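Local coordinates for Lmo2445 protein (PDB 5HZL) that is of unknown function but is a secreted, internalin-like leucine-rich repeat protein that binds calcium ions, at residues F116-Y121 with K140-E145; T78-L83 with E98-L103; Q227-I232 with P252-Y257; L277-G282 with Y292-T297. All coordinates share one frame; numbering follows the deposited sequence.

Contact 1. Residues F116-Y121 with K140-E145; sequences FPDANY and KFVGME
Phe116 and Met144 approach from opposite directions: the Phe116 ring leaves with CG trans to its backbone N (chi1 -179°), while Met144, a selenomethionine here, bends at its last torsion (chi3 -98°) and brings CE close to the backbone of Pro117 to Ala119. Met144 SE then sits at the Phe116 ring edge, 3.4 Å from Phe116 CE2, a Met-aromatic contact. The same selenium lies at the edge of the Tyr121 ring. Tyr121 and Met144 run side by side in the same direction, with Met144 CG in the ring plane and 3.9 Å from Tyr121 CD2. Phe141 CE1 comes within 3.7 Å of Phe116 CE2, the two ring planes inclined at 50°, and Phe141 in turn meets Trp166. Polar atoms add three bonds. Val142 N makes a weak bond to Asp118 OD1 (3.2 Å), and Ala119 N another weak one to Val142 O. Tyr121 N gives a sounder bond to Gly143 O (3.1 Å), arriving from above the carbonyl plane. Gly143 belongs to the type II turn from Phe141 to Met144; its CA directs a C-H at Ala119 O, and Gly143 N bonds to Glu145 OE2 on the syn side at 3.1 Å, tilted from the carboxylate plane. Tyr121 OH is bonded to Leu96 N. Loops that connect successive strands of a parallel sheet and stack coil on coil, with apolar side chains inward, are typical of the leucine-rich repeat solenoid.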
# COMPACT_ATOMS: atom_id res chain seq x y z
N PHE A 116 6.09 2.43 -3.81
CA PHE A 116 6.00 3.85 -3.55
C PHE A 116 7.30 4.15 -2.80
O PHE A 116 7.38 3.93 -1.60
CB PHE A 116 4.75 4.17 -2.73
CG PHE A 116 4.59 5.62 -2.44
CD1 PHE A 116 4.02 6.48 -3.39
CD2 PHE A 116 5.00 6.15 -1.22
CE1 PHE A 116 3.88 7.84 -3.12
CE2 PHE A 116 4.86 7.50 -0.95
CZ PHE A 116 4.30 8.35 -1.90
N PRO A 117 8.33 4.67 -3.51
CA PRO A 117 9.64 4.88 -2.88
C PRO A 117 9.74 6.02 -1.87
O PRO A 117 8.89 6.93 -1.83
CB PRO A 117 10.55 5.20 -4.07
CG PRO A 117 9.65 5.97 -4.99
CD PRO A 117 8.26 5.37 -4.82
N ASP A 118 10.79 5.92 -1.06
CA ASP A 118 11.11 6.92 -0.07
C ASP A 118 11.57 8.09 -0.93
O ASP A 118 12.41 7.94 -1.83
CB ASP A 118 12.19 6.42 0.91
CG ASP A 118 11.70 5.24 1.80
OD1 ASP A 118 10.48 5.10 2.08
OD2 ASP A 118 12.57 4.46 2.26
N ALA A 119 10.98 9.25 -0.67
CA ALA A 119 11.25 10.44 -1.45
C ALA A 119 11.10 11.67 -0.59
O ALA A 119 10.27 11.73 0.31
CB ALA A 119 10.29 10.51 -2.62
N ASN A 120 11.91 12.67 -0.92
CA ASN A 120 11.94 13.91 -0.18
C ASN A 120 10.82 14.90 -0.54
O ASN A 120 10.99 15.72 -1.43
CB ASN A 120 13.32 14.54 -0.39
CG ASN A 120 13.55 15.79 0.44
OD1 ASN A 120 12.93 15.98 1.50
ND2 ASN A 120 14.44 16.63 -0.03
N TYR A 121 9.69 14.82 0.16
CA TYR A 121 8.56 15.74 -0.05
C TYR A 121 8.24 16.39 1.31
O TYR A 121 7.41 15.91 2.07
CB TYR A 121 7.31 15.05 -0.60
CG TYR A 121 7.42 14.31 -1.91
CD1 TYR A 121 7.43 14.98 -3.12
CD2 TYR A 121 7.45 12.93 -1.94
CE1 TYR A 121 7.51 14.29 -4.32
CE2 TYR A 121 7.52 12.23 -3.13
CZ TYR A 121 7.55 12.91 -4.32
OH TYR A 121 7.61 12.18 -5.48
N LYS A 140 7.62 2.90 3.86
CA LYS A 140 7.93 3.52 5.16
C LYS A 140 7.76 5.05 5.17
O LYS A 140 7.76 5.67 6.23
CB LYS A 140 9.36 3.16 5.59
CG LYS A 140 9.58 1.69 5.90
CD LYS A 140 11.06 1.35 6.17
CE LYS A 140 11.68 2.00 7.42
NZ LYS A 140 11.01 1.56 8.68
N PHE A 141 7.63 5.65 3.99
CA PHE A 141 7.45 7.10 3.83
C PHE A 141 8.62 7.94 4.37
O PHE A 141 8.41 8.97 5.02
CB PHE A 141 6.11 7.56 4.44
CG PHE A 141 4.94 6.79 3.92
CD1 PHE A 141 4.37 7.10 2.70
CD2 PHE A 141 4.42 5.73 4.65
CE1 PHE A 141 3.29 6.39 2.21
CE2 PHE A 141 3.34 5.01 4.17
CZ PHE A 141 2.77 5.34 2.95
N VAL A 142 9.86 7.50 4.12
CA VAL A 142 11.04 8.26 4.55
C VAL A 142 11.12 9.44 3.58
O VAL A 142 11.06 9.26 2.36
CB VAL A 142 12.36 7.44 4.61
CG1 VAL A 142 13.54 8.33 4.97
CG2 VAL A 142 12.24 6.29 5.61
N GLY A 143 11.26 10.63 4.15
CA GLY A 143 11.29 11.89 3.41
C GLY A 143 9.94 12.62 3.46
O GLY A 143 9.86 13.79 3.07
N MSE A 144 8.90 11.94 3.96
CA MSE A 144 7.53 12.48 4.06
C MSE A 144 7.09 12.57 5.51
O MSE A 144 5.95 12.27 5.85
CB MSE A 144 6.66 11.52 3.24
CG MSE A 144 6.98 11.66 1.76
SE MSE A 144 6.21 10.21 0.68
CE MSE A 144 7.78 9.03 0.52
N GLU A 145 7.99 13.03 6.37
CA GLU A 145 7.72 13.16 7.81
C GLU A 145 6.54 14.07 8.19
O GLU A 145 6.04 13.99 9.31
CB GLU A 145 8.98 13.60 8.57
CG GLU A 145 10.12 12.56 8.66
CD GLU A 145 10.87 12.26 7.35
OE1 GLU A 145 10.99 13.16 6.48
OE2 GLU A 145 11.37 11.11 7.21

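Contact 2. Residues T78-L83 with E98-L103; sequences TNAIEL and EALPAL
Leu83 and Leu100 meet through their branch methyls, Leu83 CD2 lying 3.9 Å from Leu100 CD1, with the two side chains crossing at about a right angle. The other methyl of Leu100, CD2, lies 4.1 Å from Ala80 CB. Leu103 starts out from CA away from the 78-83 segment, but with CG trans to its backbone N (chi1 -167°) Leu103 CD1 swings back and lies 3.9 Å from Leu83 CB. Leu103 CD1 also lies 3.6 Å from Ile81 O. Nearer the surface Ala102 CB fits beside Thr78 O, and Ile81 CG2 lies 3.7 Å from Ala102 O. The polar link is indirect: one water donates to Ala80 O at 2.7 Å and accepts from Ala102 N at 2.8 Å. What presents these groups is mainly backbone. The 98-103 segment folds into a type I turn, closed by Leu103 N bonding to Leu100 O; the turn brings Leu100 and Leu103 near each other, and the ends of both side chains reach Leu83. In the other segment Ile81 and Leu83 form backbone bonds to Asn105, and Ile81 and Glu82 to Thr55 and Ile57 respectively, placing its end, Glu82 and Leu83, in the ladder of parallel strands. Ile57 touches Ala80, Leu83 and Leu100, and Tyr121 touches Leu103. The start of the segment is held by Asp52, which bonds Thr78 OG1 and Asn79 ND2. The chemistry is therefore that of a solenoid core: adjoining coils cohere through aliphatic methyls, and the water bridges Ala80 O and Ala102 N, which lie too far apart to bond directly.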
# COMPACT_ATOMS: atom_id res chain seq x y z
N THR A 78 7.57 24.39 -9.88
CA THR A 78 7.76 25.05 -8.57
C THR A 78 6.53 25.23 -7.68
O THR A 78 6.69 25.26 -6.48
CB THR A 78 8.38 26.47 -8.68
OG1 THR A 78 7.47 27.32 -9.36
CG2 THR A 78 9.73 26.49 -9.43
N ASN A 79 5.33 25.34 -8.25
CA ASN A 79 4.09 25.56 -7.46
C ASN A 79 3.01 24.49 -7.50
O ASN A 79 1.91 24.70 -6.99
CB ASN A 79 3.44 26.85 -7.94
CG ASN A 79 4.35 28.02 -7.81
OD1 ASN A 79 5.06 28.17 -6.82
ND2 ASN A 79 4.33 28.86 -8.81
N ALA A 80 3.30 23.35 -8.11
CA ALA A 80 2.34 22.29 -8.19
C ALA A 80 2.21 21.66 -6.80
O ALA A 80 3.18 21.10 -6.29
CB ALA A 80 2.77 21.26 -9.22
N ILE A 81 1.04 21.79 -6.19
CA ILE A 81 0.80 21.22 -4.87
C ILE A 81 0.05 19.89 -4.90
O ILE A 81 -0.06 19.25 -3.87
CB ILE A 81 0.08 22.19 -3.89
CG1 ILE A 81 -1.36 22.52 -4.34
CG2 ILE A 81 0.90 23.46 -3.71
CD1 ILE A 81 -2.13 23.34 -3.32
N GLU A 82 -0.43 19.48 -6.07
CA GLU A 82 -1.18 18.24 -6.21
C GLU A 82 -0.77 17.41 -7.41
O GLU A 82 -0.61 17.94 -8.50
CB GLU A 82 -2.67 18.58 -6.34
CG GLU A 82 -3.60 17.40 -6.63
CD GLU A 82 -5.06 17.82 -6.80
OE1 GLU A 82 -5.62 17.53 -7.89
OE2 GLU A 82 -5.64 18.46 -5.89
N LEU A 83 -0.62 16.11 -7.21
CA LEU A 83 -0.29 15.16 -8.26
C LEU A 83 -1.48 14.19 -8.38
O LEU A 83 -1.76 13.45 -7.43
CB LEU A 83 0.97 14.38 -7.91
CG LEU A 83 1.36 13.29 -8.92
CD1 LEU A 83 1.53 13.88 -10.32
CD2 LEU A 83 2.62 12.59 -8.45
N GLU A 98 12.21 16.00 -7.35
CA GLU A 98 13.01 16.94 -8.13
C GLU A 98 12.03 17.87 -8.89
O GLU A 98 12.19 19.09 -8.93
CB GLU A 98 13.91 16.14 -9.11
CG GLU A 98 15.13 16.85 -9.68
CD GLU A 98 16.27 17.05 -8.65
OE1 GLU A 98 16.13 16.62 -7.48
OE2 GLU A 98 17.32 17.64 -9.04
N ALA A 99 11.00 17.26 -9.47
CA ALA A 99 9.98 17.97 -10.24
C ALA A 99 8.84 18.58 -9.44
O ALA A 99 8.21 19.54 -9.89
CB ALA A 99 9.37 17.02 -11.27
N LEU A 100 8.59 18.04 -8.26
CA LEU A 100 7.48 18.51 -7.44
C LEU A 100 7.91 18.92 -6.03
O LEU A 100 7.45 18.35 -5.04
CB LEU A 100 6.44 17.40 -7.40
CG LEU A 100 5.97 16.89 -8.77
CD1 LEU A 100 5.10 15.66 -8.58
CD2 LEU A 100 5.24 17.97 -9.54
N PRO A 101 8.76 19.95 -5.93
CA PRO A 101 9.22 20.39 -4.61
C PRO A 101 8.12 20.92 -3.67
O PRO A 101 8.27 20.81 -2.46
CB PRO A 101 10.21 21.51 -4.95
CG PRO A 101 9.70 22.07 -6.23
CD PRO A 101 9.15 20.90 -6.99
N ALA A 102 7.03 21.46 -4.21
CA ALA A 102 5.93 22.00 -3.41
C ALA A 102 4.76 21.02 -3.19
O ALA A 102 3.72 21.40 -2.64
CB ALA A 102 5.40 23.25 -4.09
N LEU A 103 4.95 19.76 -3.57
CA LEU A 103 3.89 18.76 -3.47
C LEU A 103 3.31 18.61 -2.06
O LEU A 103 4.06 18.45 -1.09
CB LEU A 103 4.40 17.42 -3.98
CG LEU A 103 3.33 16.36 -4.23
CD1 LEU A 103 2.27 16.86 -5.22
CD2 LEU A 103 3.99 15.09 -4.76
O HOH W 1 5.87 21.20 -6.79

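Contact 3. Residues Q227-I232 with P252-Y257; sequences QALDFI and PPYPTY
Ala228 and Leu229 meet Tyr254 at the surface of the C-terminal domain, probably an E-set-type beta domain to judge by its family, where the 227-232 segment lies against the loop that follows strand 247-250. Gln227, in helix 223-227, takes the amide of Ile185 on OE1 and so ties the domain to the region around Glu187. Gln227 O accepts Asp230 N, and Ala228 O accepts Phe231 N. Ala228 sets its CB 3.6 Å from Tyr254 OH; that hydroxyl is itself bonded to Ile225 O and to Tyr283 OH, which fixes the far end of the ring beside the helix. Leu229 carries most of the contact. Its side chain and that of Tyr254 slide past each other in opposite directions, and Leu229 CD2 comes obliquely to the ring, 3.4 Å from Tyr254 CE2. Tyr254 is swung into this position with CG trans to its N (chi1 -157°). Asp230 belongs to a calcium site known for this protein, together with Glu163 and Glu187, although in this chain the metal is not bound to it; its OD2 lies near Glu187 OE1, an approach of like charges that a nearby cation would probably ease. Phe231 stacks on Tyr288, with Ala228 O at the edge of its ring and in plane. Ile232 touches Tyr283. Across the contact, Tyr257 has its side chain about 6 Å, at the nearest atoms, from a bound calcium ion. As for the other methyl of Leu229, Leu229 CD1 lies 3.7 Å from Pro255 O.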
# COMPACT_ATOMS: atom_id res chain seq x y z
N GLN A 227 -1.44 -10.58 18.65
CA GLN A 227 -1.42 -9.12 18.76
C GLN A 227 -2.82 -8.53 18.96
O GLN A 227 -2.98 -7.52 19.63
CB GLN A 227 -0.77 -8.52 17.53
CG GLN A 227 0.71 -8.87 17.41
CD GLN A 227 1.34 -8.41 16.11
OE1 GLN A 227 0.72 -8.41 15.04
NE2 GLN A 227 2.60 -8.03 16.19
N ALA A 228 -3.83 -9.19 18.39
CA ALA A 228 -5.22 -8.74 18.52
C ALA A 228 -5.61 -8.53 19.98
O ALA A 228 -6.41 -7.64 20.30
CB ALA A 228 -6.16 -9.75 17.87
N LEU A 229 -5.03 -9.34 20.87
CA LEU A 229 -5.28 -9.27 22.32
C LEU A 229 -4.91 -7.94 22.95
O LEU A 229 -5.45 -7.59 23.99
CB LEU A 229 -4.60 -10.43 23.04
CG LEU A 229 -5.11 -11.81 22.59
CD1 LEU A 229 -4.32 -12.92 23.25
CD2 LEU A 229 -6.61 -11.96 22.86
N ASP A 230 -4.00 -7.19 22.33
CA ASP A 230 -3.61 -5.87 22.82
C ASP A 230 -4.66 -4.80 22.46
O ASP A 230 -4.46 -3.61 22.74
CB ASP A 230 -2.23 -5.47 22.26
CG ASP A 230 -1.12 -6.41 22.72
OD1 ASP A 230 -1.34 -7.24 23.62
OD2 ASP A 230 0.00 -6.30 22.19
N PHE A 231 -5.76 -5.24 21.84
CA PHE A 231 -6.87 -4.38 21.44
C PHE A 231 -8.24 -4.90 21.90
O PHE A 231 -9.22 -4.18 21.75
CB PHE A 231 -6.87 -4.22 19.91
CG PHE A 231 -5.59 -3.62 19.36
CD1 PHE A 231 -4.51 -4.42 19.02
CD2 PHE A 231 -5.47 -2.23 19.20
CE1 PHE A 231 -3.33 -3.87 18.53
CE2 PHE A 231 -4.29 -1.68 18.71
CZ PHE A 231 -3.22 -2.50 18.38
N ILE A 232 -8.32 -6.11 22.47
CA ILE A 232 -9.59 -6.74 22.95
C ILE A 232 -9.37 -7.71 24.13
O ILE A 232 -8.26 -7.79 24.66
CB ILE A 232 -10.31 -7.48 21.79
CG1 ILE A 232 -9.32 -8.43 21.10
CG2 ILE A 232 -10.89 -6.51 20.77
CD1 ILE A 232 -9.89 -9.21 19.94
N PRO A 252 -11.95 -23.81 18.71
CA PRO A 252 -11.20 -23.83 19.96
C PRO A 252 -11.24 -22.49 20.69
O PRO A 252 -11.61 -21.48 20.09
CB PRO A 252 -9.77 -24.12 19.48
CG PRO A 252 -9.70 -23.38 18.20
CD PRO A 252 -11.07 -23.44 17.58
N PRO A 253 -10.85 -22.49 21.98
CA PRO A 253 -10.85 -21.24 22.72
C PRO A 253 -9.70 -20.40 22.17
O PRO A 253 -8.72 -20.95 21.68
CB PRO A 253 -10.61 -21.67 24.17
CG PRO A 253 -9.89 -22.97 24.07
CD PRO A 253 -10.36 -23.62 22.80
N TYR A 254 -9.84 -19.09 22.26
CA TYR A 254 -8.84 -18.19 21.74
C TYR A 254 -7.52 -18.42 22.52
O TYR A 254 -7.54 -18.53 23.75
CB TYR A 254 -9.34 -16.74 21.86
CG TYR A 254 -8.68 -15.80 20.89
CD1 TYR A 254 -9.23 -15.60 19.62
CD2 TYR A 254 -7.51 -15.12 21.22
CE1 TYR A 254 -8.63 -14.75 18.71
CE2 TYR A 254 -6.90 -14.26 20.32
CZ TYR A 254 -7.46 -14.08 19.05
OH TYR A 254 -6.88 -13.22 18.13
N PRO A 255 -6.38 -18.53 21.81
CA PRO A 255 -5.11 -18.76 22.51
C PRO A 255 -4.61 -17.57 23.33
O PRO A 255 -5.21 -16.49 23.33
CB PRO A 255 -4.14 -19.06 21.37
CG PRO A 255 -4.69 -18.32 20.22
CD PRO A 255 -6.18 -18.47 20.35
N THR A 256 -3.50 -17.80 24.03
CA THR A 256 -2.86 -16.79 24.87
C THR A 256 -1.39 -16.65 24.44
O THR A 256 -0.75 -17.63 24.06
CB THR A 256 -2.93 -17.21 26.35
OG1 THR A 256 -2.26 -18.45 26.52
CG2 THR A 256 -4.38 -17.38 26.81
N TYR A 257 -0.87 -15.43 24.51
CA TYR A 257 0.51 -15.19 24.13
C TYR A 257 1.49 -15.47 25.28
O TYR A 257 1.24 -15.04 26.42
CB TYR A 257 0.68 -13.74 23.67
CG TYR A 257 2.08 -13.42 23.22
CD1 TYR A 257 2.58 -13.97 22.03
CD2 TYR A 257 2.90 -12.55 23.94
CE1 TYR A 257 3.87 -13.68 21.59
CE2 TYR A 257 4.19 -12.25 23.50
CZ TYR A 257 4.66 -12.82 22.32
OH TYR A 257 5.94 -12.54 21.87

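Contact 4. Residues L277-G282 with Y292-T297; sequences LEISLG and YDFPVT
Glu278 and Asp293 stand as a non-hydrogen-bonded pair in an antiparallel hairpin, strands 273-281 and 290-298 of the mixed sheet in the C-terminal domain. Glu278 lies extended beside its partner, CG trans to the backbone N (chi1 176°). Glu278 CB is 3.3 Å from Asp293 OD1, CG stays alongside that same oxygen, CD follows, and at the tip Glu278 OE1 comes to 3.0 Å from Asp293 OD1. These are two acceptors lying close, not hydrogen-bonded, with the carboxylate planes 23° apart. Glu278 OE2 has a long, weak ion pair with Lys243. Hydrogen-bonded pairs lie on either side of this one, Leu277 with Phe294 and Ile279 with Tyr292, both bonded in both directions; Phe294 N reaches Leu277 O in the carbonyl plane at 2.7 Å. These four side chains share the other face of the sheet, where Ile279 packs on Ile225 and Tyr292 on Phe224 of helix 223-227. Tyr292 OH is bonded to Leu182 O. Leu281 CD1 sits at the edge of the Tyr292 ring, and Ile279 CD1 meets Phe294 CE2 at 3.5 Å.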
# COMPACT_ATOMS: atom_id res chain seq x y z
N LEU A 277 -6.74 -25.34 4.75
CA LEU A 277 -7.07 -25.02 6.14
C LEU A 277 -7.26 -23.54 6.29
O LEU A 277 -6.55 -22.75 5.70
CB LEU A 277 -5.97 -25.54 7.04
CG LEU A 277 -5.92 -27.07 7.04
CD1 LEU A 277 -4.59 -27.59 7.53
CD2 LEU A 277 -7.07 -27.65 7.84
N GLU A 278 -8.24 -23.16 7.10
CA GLU A 278 -8.53 -21.76 7.31
C GLU A 278 -8.78 -21.43 8.77
O GLU A 278 -9.45 -22.16 9.47
CB GLU A 278 -9.75 -21.39 6.45
CG GLU A 278 -10.26 -19.96 6.63
CD GLU A 278 -11.40 -19.61 5.69
OE1 GLU A 278 -11.34 -19.96 4.49
OE2 GLU A 278 -12.36 -18.95 6.15
N ILE A 279 -8.20 -20.31 9.20
CA ILE A 279 -8.36 -19.79 10.54
C ILE A 279 -9.20 -18.54 10.31
O ILE A 279 -8.73 -17.60 9.68
CB ILE A 279 -7.02 -19.41 11.19
CG1 ILE A 279 -6.13 -20.64 11.29
CG2 ILE A 279 -7.26 -18.83 12.58
CD1 ILE A 279 -4.74 -20.37 11.85
N SER A 280 -10.43 -18.54 10.79
CA SER A 280 -11.36 -17.44 10.65
C SER A 280 -11.50 -16.74 12.00
O SER A 280 -11.90 -17.36 12.97
CB SER A 280 -12.70 -17.99 10.19
OG SER A 280 -13.71 -17.00 10.18
N LEU A 281 -11.17 -15.45 12.04
CA LEU A 281 -11.23 -14.63 13.26
C LEU A 281 -12.38 -13.65 13.12
O LEU A 281 -12.73 -13.27 12.01
CB LEU A 281 -9.93 -13.85 13.37
CG LEU A 281 -8.69 -14.72 13.19
CD1 LEU A 281 -7.43 -13.88 13.09
CD2 LEU A 281 -8.58 -15.75 14.30
N GLY A 282 -12.98 -13.22 14.23
CA GLY A 282 -14.12 -12.28 14.18
C GLY A 282 -14.46 -11.72 15.54
O GLY A 282 -14.23 -12.39 16.54
N TYR A 292 -7.21 -16.49 7.39
CA TYR A 292 -5.95 -16.94 6.78
C TYR A 292 -6.01 -18.36 6.26
O TYR A 292 -6.34 -19.24 7.01
CB TYR A 292 -4.83 -16.81 7.79
CG TYR A 292 -4.66 -15.40 8.29
CD1 TYR A 292 -4.02 -14.44 7.52
CD2 TYR A 292 -5.15 -15.01 9.54
CE1 TYR A 292 -3.86 -13.13 7.96
CE2 TYR A 292 -4.99 -13.70 9.98
CZ TYR A 292 -4.34 -12.76 9.18
OH TYR A 292 -4.18 -11.47 9.61
N ASP A 293 -5.68 -18.58 4.99
CA ASP A 293 -5.68 -19.92 4.38
C ASP A 293 -4.30 -20.55 4.30
O ASP A 293 -3.30 -19.88 4.04
CB ASP A 293 -6.29 -19.90 2.97
CG ASP A 293 -7.80 -19.71 2.96
OD1 ASP A 293 -8.43 -19.55 4.04
OD2 ASP A 293 -8.36 -19.72 1.84
N PHE A 294 -4.27 -21.86 4.51
CA PHE A 294 -3.04 -22.64 4.50
C PHE A 294 -3.26 -23.86 3.62
O PHE A 294 -3.89 -24.81 4.07
CB PHE A 294 -2.71 -23.05 5.93
CG PHE A 294 -2.66 -21.89 6.88
CD1 PHE A 294 -1.51 -21.13 7.02
CD2 PHE A 294 -3.77 -21.53 7.62
CE1 PHE A 294 -1.46 -20.04 7.88
CE2 PHE A 294 -3.73 -20.45 8.49
CZ PHE A 294 -2.58 -19.70 8.62
N PRO A 295 -2.80 -23.82 2.35
CA PRO A 295 -2.96 -25.01 1.49
C PRO A 295 -2.02 -26.11 1.99
O PRO A 295 -0.83 -25.86 2.19
CB PRO A 295 -2.54 -24.51 0.10
CG PRO A 295 -2.51 -23.02 0.19
CD PRO A 295 -2.22 -22.69 1.62
N VAL A 296 -2.56 -27.30 2.21
CA VAL A 296 -1.76 -28.41 2.71
C VAL A 296 -2.02 -29.72 1.98
O VAL A 296 -3.15 -30.02 1.59
CB VAL A 296 -2.05 -28.62 4.22
CG1 VAL A 296 -1.26 -29.82 4.77
CG2 VAL A 296 -1.69 -27.36 5.00
N THR A 297 -0.94 -30.48 1.79
CA THR A 297 -0.97 -31.78 1.16
C THR A 297 -0.51 -32.75 2.24
O THR A 297 0.60 -32.62 2.75
CB THR A 297 -0.03 -31.86 -0.05
OG1 THR A 297 -0.42 -30.86 -1.00
CG2 THR A 297 -0.08 -33.24 -0.70

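Overall arrangement
Along the chain the four contacts come in series: contact 2, contact 1, contact 3, contact 4. The first two belong to the leucine-rich repeat part: contact 2 includes the start of strand 82-84, contact 1 lies in the loops between strands. Their centres are about 14 Å apart, and they touch where Tyr121 CE1 meets Leu103 CD2 at 3.6 Å, so packing runs on from coil to coil. Contacts 3 and 4 lie in the C-terminal domain with centres about 17 Å apart, not touching but both beside helix 223-227. Contact 2 is about 45 Å, centre to centre, from either. The protein is thus an elongated solenoid that follows a helical N-terminal region and joins a beta domain that bonds back to the repeats.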